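Local structure of aluminum resistance protein (Clostridium novyi, 3I16) at residues 118-122 against 123-127; 127-130 against 131-135; 162-165 against 166-169; 192-196 against 197-201; 226-230 against 231-235. The protein probably acts as a pyridoxal-5'-phosphate-dependent carbon-sulfur lyase of the methionine gamma-lyase family and is named for a role in aluminium resistance. All blocks are in the same frame, centred on the assembly; numbering follows the deposited sequence. Where two conformers were deposited one is given.

Contact 1 of 5, residues 118-122 against 123-127; sequences MLSVC and GEPYD. With PLP (pyridoxal-5'-phosphate), chain J.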
loop_
_atom_site.group_PDB
_atom_site.type_symbol
_atom_site.label_atom_id
_atom_site.label_comp_id
_atom_site.label_asym_id
_atom_site.label_seq_id
_atom_site.Cartn_x
_atom_site.Cartn_y
_atom_site.Cartn_z
HETATM N N MSE B 118 32.155 -24.857 7.030
HETATM C CA MSE B 118 31.061 -25.244 6.146
HETATM C C MSE B 118 31.696 -25.924 4.950
HETATM O O MSE B 118 32.845 -25.610 4.576
HETATM C CB MSE B 118 30.204 -24.050 5.697
HETATM C CG MSE B 118 30.905 -23.074 4.757
HETATM SE SE MSE B 118 29.722 -21.699 4.074
HETATM C CE MSE B 118 28.655 -22.740 2.920
ATOM N N LEU B 119 30.938 -26.842 4.345
ATOM C CA LEU B 119 31.390 -27.597 3.191
ATOM C C LEU B 119 30.373 -27.547 2.049
ATOM O O LEU B 119 29.277 -28.089 2.167
ATOM C CB LEU B 119 31.635 -29.068 3.575
ATOM C CG LEU B 119 32.105 -29.999 2.452
ATOM C CD1 LEU B 119 33.501 -29.599 1.902
ATOM C CD2 LEU B 119 32.095 -31.479 2.914
ATOM N N SER B 120 30.751 -26.904 0.952
ATOM C CA SER B 120 29.918 -26.863 -0.248
ATOM C C SER B 120 30.239 -28.085 -1.067
ATOM O O SER B 120 31.392 -28.300 -1.433
ATOM C CB SER B 120 30.175 -25.597 -1.055
ATOM O OG SER B 120 29.614 -24.526 -0.349
ATOM N N VAL B 121 29.213 -28.873 -1.371
ATOM C CA VAL B 121 29.389 -30.157 -2.049
ATOM C C VAL B 121 29.022 -30.174 -3.540
ATOM O O VAL B 121 29.213 -31.201 -4.213
ATOM C CB VAL B 121 28.669 -31.285 -1.254
ATOM C CG1 VAL B 121 29.284 -31.382 0.151
ATOM C CG2 VAL B 121 27.161 -31.051 -1.178
ATOM N N CYS B 122 28.549 -29.045 -4.065
ATOM C CA CYS B 122 28.218 -28.929 -5.497
ATOM C C CYS B 122 29.203 -28.039 -6.229
ATOM O O CYS B 122 28.840 -27.337 -7.177
ATOM C CB CYS B 122 26.793 -28.402 -5.679
ATOM S SG CYS B 122 25.593 -29.525 -4.878
ATOM N N GLY B 123 30.458 -28.083 -5.809
ATOM C CA GLY B 123 31.458 -27.224 -6.384
ATOM C C GLY B 123 31.303 -25.807 -5.844
ATOM O O GLY B 123 30.621 -25.570 -4.825
ATOM N N GLU B 124 31.894 -24.855 -6.552
ATOM C CA GLU B 124 31.871 -23.455 -6.141
ATOM C C GLU B 124 30.435 -22.935 -6.137
ATOM O O GLU B 124 29.706 -23.153 -7.119
ATOM C CB GLU B 124 32.761 -22.583 -7.053
ATOM C CG GLU B 124 32.276 -22.356 -8.501
ATOM C CD GLU B 124 33.192 -21.420 -9.283
ATOM O OE1 GLU B 124 34.166 -20.905 -8.701
ATOM O OE2 GLU B 124 32.933 -21.187 -10.482
ATOM N N PRO B 125 30.001 -22.268 -5.045
ATOM C CA PRO B 125 28.628 -21.752 -5.057
ATOM C C PRO B 125 28.403 -20.611 -6.034
ATOM O O PRO B 125 29.364 -20.054 -6.578
ATOM C CB PRO B 125 28.437 -21.224 -3.628
ATOM C CG PRO B 125 29.628 -21.737 -2.842
ATOM C CD PRO B 125 30.713 -21.799 -3.844
ATOM N N TYR B 126 27.124 -20.309 -6.257
ATOM C CA TYR B 126 26.643 -19.195 -7.072
ATOM C C TYR B 126 27.444 -17.953 -6.696
ATOM O O TYR B 126 27.632 -17.704 -5.489
ATOM C CB TYR B 126 25.155 -18.981 -6.722
ATOM C CG TYR B 126 24.338 -18.123 -7.668
ATOM C CD1 TYR B 126 23.789 -18.663 -8.827
ATOM C CD2 TYR B 126 24.050 -16.794 -7.366
ATOM C CE1 TYR B 126 23.015 -17.896 -9.677
ATOM C CE2 TYR B 126 23.272 -16.021 -8.211
ATOM C CZ TYR B 126 22.766 -16.578 -9.364
ATOM O OH TYR B 126 22.007 -15.816 -10.205
ATOM N N ASP B 127 27.858 -17.179 -7.691
ATOM C CA ASP B 127 28.663 -15.971 -7.562
ATOM C C ASP B 127 28.465 -15.047 -6.388
ATOM O O ASP B 127 29.433 -14.666 -5.729
ATOM C CB ASP B 127 28.505 -15.099 -8.824
ATOM C CG ASP B 127 28.835 -15.846 -10.108
ATOM O OD1 ASP B 127 28.110 -16.822 -10.422
ATOM O OD2 ASP B 127 29.789 -15.434 -10.802
HETATM N N1 PLP J . 21.238 -19.452 -5.549
HETATM C C2 PLP J . 20.960 -19.808 -6.834
HETATM C C2A PLP J . 21.431 -21.129 -7.360
HETATM C C3 PLP J . 20.229 -18.925 -7.627
HETATM O O3 PLP J . 19.937 -19.289 -8.919
HETATM C C4 PLP J . 19.800 -17.691 -7.117
HETATM C C5 PLP J . 20.098 -17.341 -5.805
HETATM C C6 PLP J . 20.805 -18.243 -5.036
HETATM C C5A PLP J . 19.647 -16.045 -5.157
HETATM O O4P PLP J . 19.829 -14.946 -5.988
HETATM P P PLP J . 19.248 -13.443 -5.707
HETATM O O1P PLP J . 17.769 -13.391 -5.355
HETATM O O2P PLP J . 19.419 -12.780 -7.053
HETATM O O3P PLP J . 20.058 -12.809 -4.587
HETATM O O HOH W 1 27.068 -25.241 -7.128
#
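Ser-120 and Pro-125 meet by van der Waals contact where the chain leaves strand 117-120 and turns toward the cofactor. Ser-120 OG lies 3.7 Å from Pro-125 CG, the outer carbon of the proline ring; the hydroxyl itself is hydrogen-bonded to His-181. The CB of the same serine rests 3.8 Å from Gly-123 O. Gly-123 makes the bend with positive phi (76°), a conformation that favours glycine.

No direct hydrogen bond crosses this turn, and a water does the polar work instead. It donates to Cys-122 O at 2.7 Å and, weakly, to Glu-124 O at 3.4 Å, bridging two carbonyls on successive legs of the bend.

The aromatic contact belongs to Tyr-126, whose ring lies over the pyridine of pyridoxal-5'-phosphate. PLP C3 sits 3.6 Å from Tyr-126 CE1, displaced toward the rim of the phenol. With CG anti to the backbone N (chi1 -165°), the ring is carried across to the cofactor, and its OH is hydrogen-bonded to the hydroxyl of Tyr-372.

Strand 117-120 runs between strands 150-153 and 177-183 in the mixed sheet, Leu-119 packs on helix 164-173, and Pro-125 lies against Tyr-151 and His-181.

Contact 2 of 5, residues 127-130 against 131-135; sequences DTLH and DVIGI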
loop_
_atom_site.group_PDB
_atom_site.type_symbol
_atom_site.label_atom_id
_atom_site.label_comp_id
_atom_site.label_asym_id
_atom_site.label_seq_id
_atom_site.Cartn_x
_atom_site.Cartn_y
_atom_site.Cartn_z
ATOM N N ASP B 127 27.858 -17.179 -7.691
ATOM C CA ASP B 127 28.663 -15.971 -7.562
ATOM C C ASP B 127 28.465 -15.047 -6.388
ATOM O O ASP B 127 29.433 -14.666 -5.729
ATOM C CB ASP B 127 28.505 -15.099 -8.824
ATOM C CG ASP B 127 28.835 -15.846 -10.108
ATOM O OD1 ASP B 127 28.110 -16.822 -10.422
ATOM O OD2 ASP B 127 29.789 -15.434 -10.802
ATOM N N THR B 128 27.223 -14.665 -6.142
ATOM C CA THR B 128 26.949 -13.659 -5.121
ATOM C C THR B 128 27.252 -14.171 -3.707
ATOM O O THR B 128 27.426 -13.364 -2.797
ATOM C CB THR B 128 25.505 -13.131 -5.214
ATOM O OG1 THR B 128 24.599 -14.126 -4.707
ATOM C CG2 THR B 128 25.146 -12.801 -6.661
ATOM N N LEU B 129 27.394 -15.496 -3.544
ATOM C CA LEU B 129 27.685 -16.060 -2.235
ATOM C C LEU B 129 29.174 -15.984 -1.907
ATOM O O LEU B 129 29.564 -16.096 -0.740
ATOM C CB LEU B 129 27.161 -17.494 -2.168
ATOM C CG LEU B 129 26.415 -17.961 -0.929
ATOM C CD1 LEU B 129 25.324 -16.964 -0.471
ATOM C CD2 LEU B 129 25.792 -19.324 -1.246
ATOM N N HIS B 130 30.018 -15.719 -2.897
ATOM C CA HIS B 130 31.467 -15.701 -2.649
ATOM C C HIS B 130 31.912 -14.649 -1.631
ATOM O O HIS B 130 32.777 -14.925 -0.793
ATOM C CB HIS B 130 32.240 -15.560 -3.959
ATOM C CG HIS B 130 32.096 -16.751 -4.869
ATOM N ND1 HIS B 130 33.145 -17.240 -5.614
ATOM C CD2 HIS B 130 31.046 -17.576 -5.111
ATOM C CE1 HIS B 130 32.733 -18.284 -6.311
ATOM N NE2 HIS B 130 31.463 -18.506 -6.026
ATOM N N ASP B 131 31.316 -13.463 -1.680
ATOM C CA ASP B 131 31.631 -12.408 -0.719
ATOM C C ASP B 131 31.039 -12.663 0.672
ATOM O O ASP B 131 31.584 -12.210 1.672
ATOM C CB ASP B 131 31.142 -11.053 -1.233
ATOM C CG ASP B 131 32.006 -10.500 -2.374
ATOM O OD1 ASP B 131 33.103 -11.029 -2.652
ATOM O OD2 ASP B 131 31.566 -9.511 -2.986
ATOM N N VAL B 132 29.917 -13.363 0.712
ATOM C CA VAL B 132 29.243 -13.697 1.941
ATOM C C VAL B 132 30.113 -14.661 2.718
ATOM O O VAL B 132 30.291 -14.509 3.931
ATOM C CB VAL B 132 27.858 -14.324 1.659
ATOM C CG1 VAL B 132 27.186 -14.756 2.939
ATOM C CG2 VAL B 132 26.953 -13.318 0.901
ATOM N N ILE B 133 30.683 -15.634 2.000
ATOM C CA ILE B 133 31.525 -16.675 2.593
ATOM C C ILE B 133 32.944 -16.181 2.843
ATOM O O ILE B 133 33.574 -16.539 3.841
ATOM C CB ILE B 133 31.570 -17.933 1.670
ATOM C CG1 ILE B 133 30.166 -18.546 1.567
ATOM C CG2 ILE B 133 32.558 -18.943 2.227
ATOM C CD1 ILE B 133 29.929 -19.463 0.375
ATOM N N GLY B 134 33.426 -15.343 1.935
ATOM C CA GLY B 134 34.787 -14.819 1.969
ATOM C C GLY B 134 35.740 -15.766 1.249
ATOM O O GLY B 134 36.916 -15.815 1.579
ATOM N N ILE B 135 35.245 -16.470 0.231
ATOM C CA ILE B 135 36.015 -17.507 -0.488
ATOM C C ILE B 135 37.372 -17.041 -0.987
ATOM O O ILE B 135 38.409 -17.621 -0.624
ATOM C CB ILE B 135 35.237 -18.097 -1.692
ATOM C CG1 ILE B 135 34.094 -18.994 -1.205
ATOM C CG2 ILE B 135 36.169 -18.922 -2.563
ATOM C CD1 ILE B 135 33.284 -19.580 -2.321
HETATM O O HOH W 2 30.411 -12.637 -4.142
#
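His-130 CG and Ile-135 CG1 both stand anti to their own carbonyl carbon (chi1 -66° and -72°), and the isoleucine then runs on extended to put its CD1 over one face of the imidazole. The methyl stands 4.0 Å from the ring centroid of His-130 and only 8° off the normal, a centred CH-pi contact. Ile-133 has a similar first torsion; its CD1 lies 4.0 Å from Leu-129 CG, the two chains meeting at a slant. Leu-129 CD1 is also in looser contact with Val-132 CG2.

Backbone bonds close this short helix. Ile-133 N donates to Leu-129 O at 3.0 Å. At the C-terminal end His-130 O accepts twice, from Gly-134 N at 2.8 Å and from Ile-135 N at 3.1 Å, the second lying in the carbonyl plane and the first tilted out of it. Gly-134 is the first residue to leave helical angles, with positive phi, where a side chain would be jammed against the preceding carbonyl O. At the other end a water accepts from Asp-131 N and donates to Asp-127 O.

Chemically, the histidine is fixed in two ways: its NE2 is hydrogen-bonded to Pro-125 O, which sets the rotation of the ring, while the methyl of Ile-135 lies on a face. Thr-128 OG1 is hydrogen-bonded to Thr-101, which binds the cofactor, so the turn's start forms a second shell to the pyridoxal-5'-phosphate site.

Contact 3 of 5, residues 162-165 against 166-169; sequences PNLE and EIEK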
loop_
_atom_site.group_PDB
_atom_site.type_symbol
_atom_site.label_atom_id
_atom_site.label_comp_id
_atom_site.label_asym_id
_atom_site.label_seq_id
_atom_site.Cartn_x
_atom_site.Cartn_y
_atom_site.Cartn_z
ATOM N N PRO B 162 27.014 -35.915 -7.645
ATOM C CA PRO B 162 27.744 -35.688 -6.383
ATOM C C PRO B 162 28.859 -36.697 -6.182
ATOM O O PRO B 162 28.676 -37.876 -6.515
ATOM C CB PRO B 162 26.668 -35.882 -5.315
ATOM C CG PRO B 162 25.364 -35.592 -6.025
ATOM C CD PRO B 162 25.557 -36.018 -7.444
ATOM N N ASN B 163 30.009 -36.238 -5.676
ATOM C CA ASN B 163 31.135 -37.115 -5.411
ATOM C C ASN B 163 31.051 -37.547 -3.946
ATOM O O ASN B 163 31.741 -37.012 -3.068
ATOM C CB ASN B 163 32.465 -36.413 -5.690
ATOM C CG ASN B 163 33.645 -37.365 -5.609
ATOM O OD1 ASN B 163 33.516 -38.497 -5.139
ATOM N ND2 ASN B 163 34.806 -36.912 -6.064
ATOM N N LEU B 164 30.217 -38.552 -3.707
ATOM C CA LEU B 164 29.931 -39.013 -2.366
ATOM C C LEU B 164 31.174 -39.521 -1.646
ATOM O O LEU B 164 31.378 -39.209 -0.481
ATOM C CB LEU B 164 28.825 -40.072 -2.383
ATOM C CG LEU B 164 27.462 -39.692 -2.971
ATOM C CD1 LEU B 164 26.511 -40.909 -2.918
ATOM C CD2 LEU B 164 26.828 -38.474 -2.271
ATOM N N GLU B 165 32.028 -40.255 -2.341
ATOM C CA GLU B 165 33.235 -40.788 -1.716
ATOM C C GLU B 165 34.140 -39.669 -1.226
ATOM O O GLU B 165 34.687 -39.754 -0.137
ATOM C CB GLU B 165 33.989 -41.720 -2.666
ATOM C CG GLU B 165 33.117 -42.894 -3.158
ATOM C CD GLU B 165 33.899 -44.007 -3.825
ATOM O OE1 GLU B 165 35.146 -43.914 -3.922
ATOM O OE2 GLU B 165 33.254 -44.997 -4.249
ATOM N N GLU B 166 34.286 -38.603 -2.010
ATOM C CA GLU B 166 35.109 -37.472 -1.582
ATOM C C GLU B 166 34.436 -36.710 -0.420
ATOM O O GLU B 166 35.113 -36.296 0.523
ATOM C CB GLU B 166 35.404 -36.550 -2.778
ATOM C CG GLU B 166 36.428 -35.443 -2.503
ATOM C CD GLU B 166 37.809 -35.971 -2.164
ATOM O OE1 GLU B 166 38.103 -37.153 -2.466
ATOM O OE2 GLU B 166 38.616 -35.196 -1.609
ATOM N N ILE B 167 33.114 -36.528 -0.484
ATOM C CA ILE B 167 32.375 -35.864 0.605
ATOM C C ILE B 167 32.663 -36.592 1.925
ATOM O O ILE B 167 33.099 -35.989 2.914
ATOM C CB ILE B 167 30.847 -35.810 0.313
ATOM C CG1 ILE B 167 30.549 -34.822 -0.822
ATOM C CG2 ILE B 167 30.056 -35.373 1.556
ATOM C CD1 ILE B 167 29.175 -34.911 -1.345
ATOM N N GLU B 168 32.451 -37.902 1.930
ATOM C CA GLU B 168 32.758 -38.729 3.100
ATOM C C GLU B 168 34.184 -38.527 3.618
ATOM O O GLU B 168 34.396 -38.336 4.820
ATOM C CB GLU B 168 32.582 -40.203 2.760
ATOM C CG GLU B 168 31.141 -40.620 2.621
ATOM C CD GLU B 168 30.988 -42.082 2.251
ATOM O OE1 GLU B 168 31.995 -42.813 2.298
ATOM O OE2 GLU B 168 29.863 -42.495 1.895
ATOM N N LYS B 169 35.155 -38.606 2.710
ATOM C CA LYS B 169 36.572 -38.422 3.073
ATOM C C LYS B 169 36.841 -37.057 3.700
ATOM O O LYS B 169 37.592 -36.949 4.664
ATOM C CB LYS B 169 37.475 -38.595 1.849
ATOM C CG LYS B 169 38.966 -38.290 2.092
ATOM C CD LYS B 169 39.778 -38.490 0.802
ATOM C CE LYS B 169 41.280 -38.366 1.036
ATOM N NZ LYS B 169 41.650 -37.080 1.689
#
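Glu-166 meets Asn-163 twice, through its backbone N and its CB. The amide N donates to Asn-163 OD1 at 3.2 Å, nearly straight (161°), yet it approaches from above the plane of the side-chain amide, 67° out of it, and does not use a lone pair. Asn-163 holds the N-cap position, and this is its capping bond; its CG, anti to the backbone N (chi1 -172°), swings the amide over the first turn. There Asn-163 ND2 and CG each come within 3.4 Å of Glu-166 CB, so the flat group also packs on the aliphatic root of the glutamate.

Ile-167 N follows with a bond to Asn-163 O at 3.0 Å. Its CG1 lies 3.4 Å from that same carbonyl oxygen, Asn-163 O, and its CD1 makes a loose contact with Leu-164 CD2.

Glu-168 N donates to Leu-164 O at 2.9 Å, almost linearly, while Glu-168 CG skirts that oxygen. Lys-169 N closes the set on Glu-165 O at 3.1 Å, and its ammonium group forms a salt bridge with Glu-173 a turn further on.

Helix 164-173 thus begins at the surface beside helix 196-209: Leu-164 and Glu-168 touch Cys-205, and Ile-167 packs on Val-206 as well as on Val-121 beyond strand 117-120.

Contact 4 of 5, residues 192-196 against 197-201; sequences RALLI and EDIKS. With EDO (1,2-ethanediol), chain N.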
loop_
_atom_site.group_PDB
_atom_site.type_symbol
_atom_site.label_atom_id
_atom_site.label_comp_id
_atom_site.label_asym_id
_atom_site.label_seq_id
_atom_site.Cartn_x
_atom_site.Cartn_y
_atom_site.Cartn_z
ATOM N N ARG B 192 23.417 -30.274 -15.239
ATOM C CA ARG B 192 22.032 -30.408 -14.819
ATOM C C ARG B 192 21.857 -30.042 -13.361
ATOM O O ARG B 192 22.769 -30.222 -12.568
ATOM C CB ARG B 192 21.576 -31.839 -15.039
ATOM C CG ARG B 192 21.577 -32.227 -16.518
ATOM C CD ARG B 192 21.213 -33.684 -16.673
ATOM N NE ARG B 192 19.875 -33.940 -16.148
ATOM C CZ ARG B 192 19.389 -35.134 -15.822
ATOM N NH1 ARG B 192 20.134 -36.234 -15.959
ATOM N NH2 ARG B 192 18.153 -35.235 -15.345
ATOM N N ALA B 193 20.687 -29.517 -13.019
ATOM C CA ALA B 193 20.328 -29.201 -11.635
ATOM C C ALA B 193 20.203 -30.511 -10.880
ATOM O O ALA B 193 19.837 -31.529 -11.484
ATOM C CB ALA B 193 18.991 -28.474 -11.588
ATOM N N LEU B 194 20.460 -30.492 -9.566
ATOM C CA LEU B 194 20.334 -31.710 -8.747
ATOM C C LEU B 194 18.897 -32.116 -8.539
ATOM O O LEU B 194 18.073 -31.318 -8.118
ATOM C CB LEU B 194 20.953 -31.572 -7.352
ATOM C CG LEU B 194 22.453 -31.472 -7.183
ATOM C CD1 LEU B 194 22.743 -31.779 -5.724
ATOM C CD2 LEU B 194 23.192 -32.436 -8.061
ATOM N N LEU B 195 18.608 -33.383 -8.804
ATOM C CA LEU B 195 17.291 -33.910 -8.595
ATOM C C LEU B 195 17.100 -34.168 -7.088
ATOM O O LEU B 195 18.065 -34.248 -6.330
ATOM C CB LEU B 195 17.127 -35.205 -9.367
ATOM C CG LEU B 195 17.301 -35.159 -10.899
ATOM C CD1 LEU B 195 17.311 -36.565 -11.480
ATOM C CD2 LEU B 195 16.232 -34.330 -11.562
ATOM N N ILE B 196 15.856 -34.315 -6.667
ATOM C CA ILE B 196 15.550 -34.624 -5.269
ATOM C C ILE B 196 16.258 -35.912 -4.822
ATOM O O ILE B 196 16.708 -35.995 -3.662
ATOM C CB ILE B 196 14.020 -34.746 -5.024
ATOM C CG1 ILE B 196 13.326 -33.389 -5.198
ATOM C CG2 ILE B 196 13.730 -35.398 -3.634
ATOM C CD1 ILE B 196 13.743 -32.269 -4.198
ATOM N N GLU B 197 16.359 -36.908 -5.717
ATOM C CA GLU B 197 17.063 -38.163 -5.392
ATOM C C GLU B 197 18.560 -37.942 -5.172
ATOM O O GLU B 197 19.164 -38.618 -4.335
ATOM C CB GLU B 197 16.838 -39.263 -6.447
ATOM C CG GLU B 197 17.514 -38.993 -7.794
ATOM C CD GLU B 197 17.407 -40.142 -8.781
ATOM O OE1 GLU B 197 16.476 -40.966 -8.664
ATOM O OE2 GLU B 197 18.268 -40.205 -9.693
ATOM N N ASP B 198 19.156 -37.011 -5.925
ATOM C CA ASP B 198 20.581 -36.671 -5.758
ATOM C C ASP B 198 20.767 -35.968 -4.419
ATOM O O ASP B 198 21.753 -36.174 -3.734
ATOM C CB ASP B 198 21.086 -35.733 -6.862
ATOM C CG ASP B 198 20.935 -36.315 -8.294
ATOM O OD1 ASP B 198 21.245 -37.491 -8.519
ATOM O OD2 ASP B 198 20.525 -35.559 -9.204
ATOM N N ILE B 199 19.815 -35.115 -4.056
ATOM C CA ILE B 199 19.879 -34.406 -2.793
ATOM C C ILE B 199 19.772 -35.406 -1.647
ATOM O O ILE B 199 20.540 -35.325 -0.690
ATOM C CB ILE B 199 18.804 -33.307 -2.688
ATOM C CG1 ILE B 199 19.143 -32.177 -3.673
ATOM C CG2 ILE B 199 18.735 -32.776 -1.240
ATOM C CD1 ILE B 199 18.036 -31.136 -3.919
ATOM N N LYS B 200 18.856 -36.369 -1.767
ATOM C CA LYS B 200 18.719 -37.419 -0.772
ATOM C C LYS B 200 20.034 -38.194 -0.624
ATOM O O LYS B 200 20.467 -38.468 0.483
ATOM C CB LYS B 200 17.615 -38.414 -1.147
ATOM C CG LYS B 200 17.370 -39.500 -0.072
ATOM C CD LYS B 200 16.277 -40.465 -0.478
ATOM C CE LYS B 200 15.849 -41.372 0.697
ATOM N NZ LYS B 200 16.965 -42.096 1.340
ATOM N N SER B 201 20.667 -38.552 -1.730
ATOM C CA SER B 201 21.904 -39.328 -1.632
ATOM C C SER B 201 22.986 -38.543 -0.872
ATOM O O SER B 201 23.723 -39.131 -0.117
ATOM C CB SER B 201 22.399 -39.794 -3.012
ATOM O OG SER B 201 22.942 -38.701 -3.712
HETATM C C1 EDO N . 22.561 -34.045 -11.533
HETATM O O1 EDO N . 23.430 -34.660 -12.485
HETATM C C2 EDO N . 21.125 -34.325 -11.947
HETATM O O2 EDO N . 20.853 -35.727 -11.913
#
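Asp-198 reaches back to Leu-195, its OD2 accepting from Leu-195 N at 2.9 Å. Asp-198 CG stands anti to the carbonyl carbon (chi1 -59°), which brings OD2 back to that N. The donor comes on the anti side of the carboxylate, 25° out of its plane. A molecule of 1,2-ethanediol, probably from the crystallisation liquor, gives the same oxygen a second bond: its O2 donates to Asp-198 OD2 at 2.7 Å. Backbone bonds begin the helix, Ile-199 N to Leu-195 O at 3.0 Å and Lys-200 N to Ile-196 O at 2.9 Å.

Apolar contacts flank this polar core. Leu-194 CB lies 4.1 Å from Ile-199 CG1, and Leu-194 CD2 is equally far from Asp-198 CB. Leu-195 CB lies 3.4 Å from Asp-198 OD2.

An acidic side chain in the first turn accepting from the N-cap residue's backbone N is half of a capping box. The N-cap here is a leucine, with no polar side chain to return the bond, so helix 196-209 starts with that half alone.

Contact 5 of 5, residues 226-230 against 231-235; sequences DTKEP and TDVGA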
loop_
_atom_site.group_PDB
_atom_site.type_symbol
_atom_site.label_atom_id
_atom_site.label_comp_id
_atom_site.label_asym_id
_atom_site.label_seq_id
_atom_site.Cartn_x
_atom_site.Cartn_y
_atom_site.Cartn_z
ATOM N N ASP B 226 8.983 -30.970 -8.424
ATOM C CA ASP B 226 8.701 -32.352 -8.116
ATOM C C ASP B 226 7.637 -32.305 -7.038
ATOM O O ASP B 226 7.292 -31.227 -6.555
ATOM C CB ASP B 226 9.990 -33.049 -7.626
ATOM C CG ASP B 226 9.854 -34.555 -7.522
ATOM O OD1 ASP B 226 9.568 -35.205 -8.535
ATOM O OD2 ASP B 226 10.008 -35.087 -6.416
ATOM N N THR B 227 7.090 -33.463 -6.687
ATOM C CA THR B 227 6.092 -33.554 -5.642
ATOM C C THR B 227 6.771 -33.485 -4.269
ATOM O O THR B 227 6.095 -33.243 -3.263
ATOM C CB THR B 227 5.261 -34.842 -5.736
ATOM O OG1 THR B 227 6.139 -35.962 -5.684
ATOM C CG2 THR B 227 4.487 -34.887 -7.039
ATOM N N LYS B 228 8.082 -33.721 -4.235
ATOM C CA LYS B 228 8.879 -33.582 -3.018
ATOM C C LYS B 228 9.799 -32.362 -3.086
ATOM O O LYS B 228 10.159 -31.886 -4.165
ATOM C CB LYS B 228 9.758 -34.821 -2.798
ATOM C CG LYS B 228 9.002 -36.090 -2.476
ATOM C CD LYS B 228 9.948 -37.185 -1.997
ATOM C CE LYS B 228 9.179 -38.379 -1.476
ATOM N NZ LYS B 228 8.284 -38.913 -2.518
ATOM N N GLU B 229 10.187 -31.878 -1.916
ATOM C CA GLU B 229 11.160 -30.791 -1.786
ATOM C C GLU B 229 12.348 -31.372 -0.989
ATOM O O GLU B 229 12.269 -32.496 -0.468
ATOM C CB GLU B 229 10.525 -29.592 -1.104
ATOM C CG GLU B 229 9.425 -28.908 -1.950
ATOM C CD GLU B 229 9.941 -28.236 -3.220
ATOM O OE1 GLU B 229 11.098 -27.778 -3.231
ATOM O OE2 GLU B 229 9.165 -28.130 -4.207
ATOM N N PRO B 230 13.457 -30.624 -0.894
ATOM C CA PRO B 230 14.610 -31.202 -0.196
ATOM C C PRO B 230 14.334 -31.529 1.265
ATOM O O PRO B 230 14.972 -32.422 1.815
ATOM C CB PRO B 230 15.678 -30.121 -0.317
ATOM C CG PRO B 230 15.317 -29.385 -1.553
ATOM C CD PRO B 230 13.804 -29.363 -1.568
ATOM N N THR B 231 13.381 -30.833 1.874
ATOM C CA THR B 231 13.011 -31.073 3.261
ATOM C C THR B 231 12.278 -32.422 3.432
ATOM O O THR B 231 12.158 -32.916 4.544
ATOM C CB THR B 231 12.142 -29.908 3.790
ATOM O OG1 THR B 231 11.123 -29.618 2.824
ATOM C CG2 THR B 231 12.996 -28.641 3.992
ATOM N N ASP B 232 11.781 -32.999 2.341
ATOM C CA ASP B 232 11.130 -34.298 2.363
ATOM C C ASP B 232 12.178 -35.407 2.248
ATOM O O ASP B 232 11.838 -36.572 2.420
ATOM C CB ASP B 232 10.102 -34.427 1.220
ATOM C CG ASP B 232 8.960 -33.454 1.348
ATOM O OD1 ASP B 232 8.336 -33.449 2.423
ATOM O OD2 ASP B 232 8.690 -32.680 0.393
ATOM N N VAL B 233 13.435 -35.069 1.935
ATOM C CA VAL B 233 14.489 -36.093 1.847
ATOM C C VAL B 233 15.656 -35.839 2.816
ATOM O O VAL B 233 16.804 -36.229 2.545
ATOM C CB VAL B 233 14.961 -36.358 0.372
ATOM C CG1 VAL B 233 13.799 -36.966 -0.435
ATOM C CG2 VAL B 233 15.498 -35.107 -0.311
ATOM N N GLY B 234 15.353 -35.180 3.938
ATOM C CA GLY B 234 16.320 -34.989 5.023
ATOM C C GLY B 234 17.036 -33.652 5.187
ATOM O O GLY B 234 17.887 -33.540 6.054
ATOM N N ALA B 235 16.712 -32.645 4.385
ATOM C CA ALA B 235 17.338 -31.336 4.522
ATOM C C ALA B 235 16.894 -30.748 5.853
ATOM O O ALA B 235 15.717 -30.814 6.187
ATOM C CB ALA B 235 16.917 -30.404 3.367
HETATM O O HOH W 3 5.737 -33.859 -0.479
#
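This is a local turn contact in the loop between strands 214-218 and 237-241, where residues 226-230 lead into a short 3-10 turn. Its centre is a reciprocal pair between Glu-229 and Asp-232: Glu-229 N donates at 2.9 Å to Asp-232 OD2, which receives it on its anti lone pair, and Asp-232 N donates to Glu-229 O, also at 2.9 Å, from well above the carbonyl plane. Asp-232 CG stands beside its own backbone N (chi1 -64°), which turns the carboxylate back over the start of the turn; OD1 is held by Asn-87.

Pro-230 O accepts two bonds of 3.1 Å, from Val-233 N and Ala-235 N, which arrive from opposite faces of its plane. Pro-230 CB also packs on Ala-235 CB at 3.9 Å. Gly-234, between Val-233 and Ala-235, has a positive phi (102°). Lys-228 CD meets Val-233 CG1 at 4.2 Å, the two side chains nearly perpendicular.

Glu-229 sends its carboxylate away to a salt bridge with Arg-184 and to Phe-224 N. Upstream, Asp-226 OD2 accepts from Lys-228 N, making an Asx turn, which leads into the 3-10 turn closed by Asp-232.

Contacts 1 and 2 run on from each other, sharing Asp-127, with centres about 10 Å apart; Pro-125 CD packs on Ile-135 CD1 at 3.7 Å. Contact 1 carries the tyrosine on the cofactor, whereas contact 2 reaches the site through Thr-128, its side chain about 5 Å from PLP. Val-121 CB touches Ile-167 CD1 at 3.7 Å, tying contact 1 to contact 3, and Cys-122 SG meets Leu-194 CD1 at 3.7 Å, tying it to contact 4. Leu-164 CD2 lies 3.8 Å from Ser-201 O, joining contacts 3 and 4. Contacts 4 and 5 join through Ile-196 CG2 and Val-233 CG1, 3.6 Å apart. Contact 5 stays remote from the pocket, Pro-230's side chain about 12 Å from PLP.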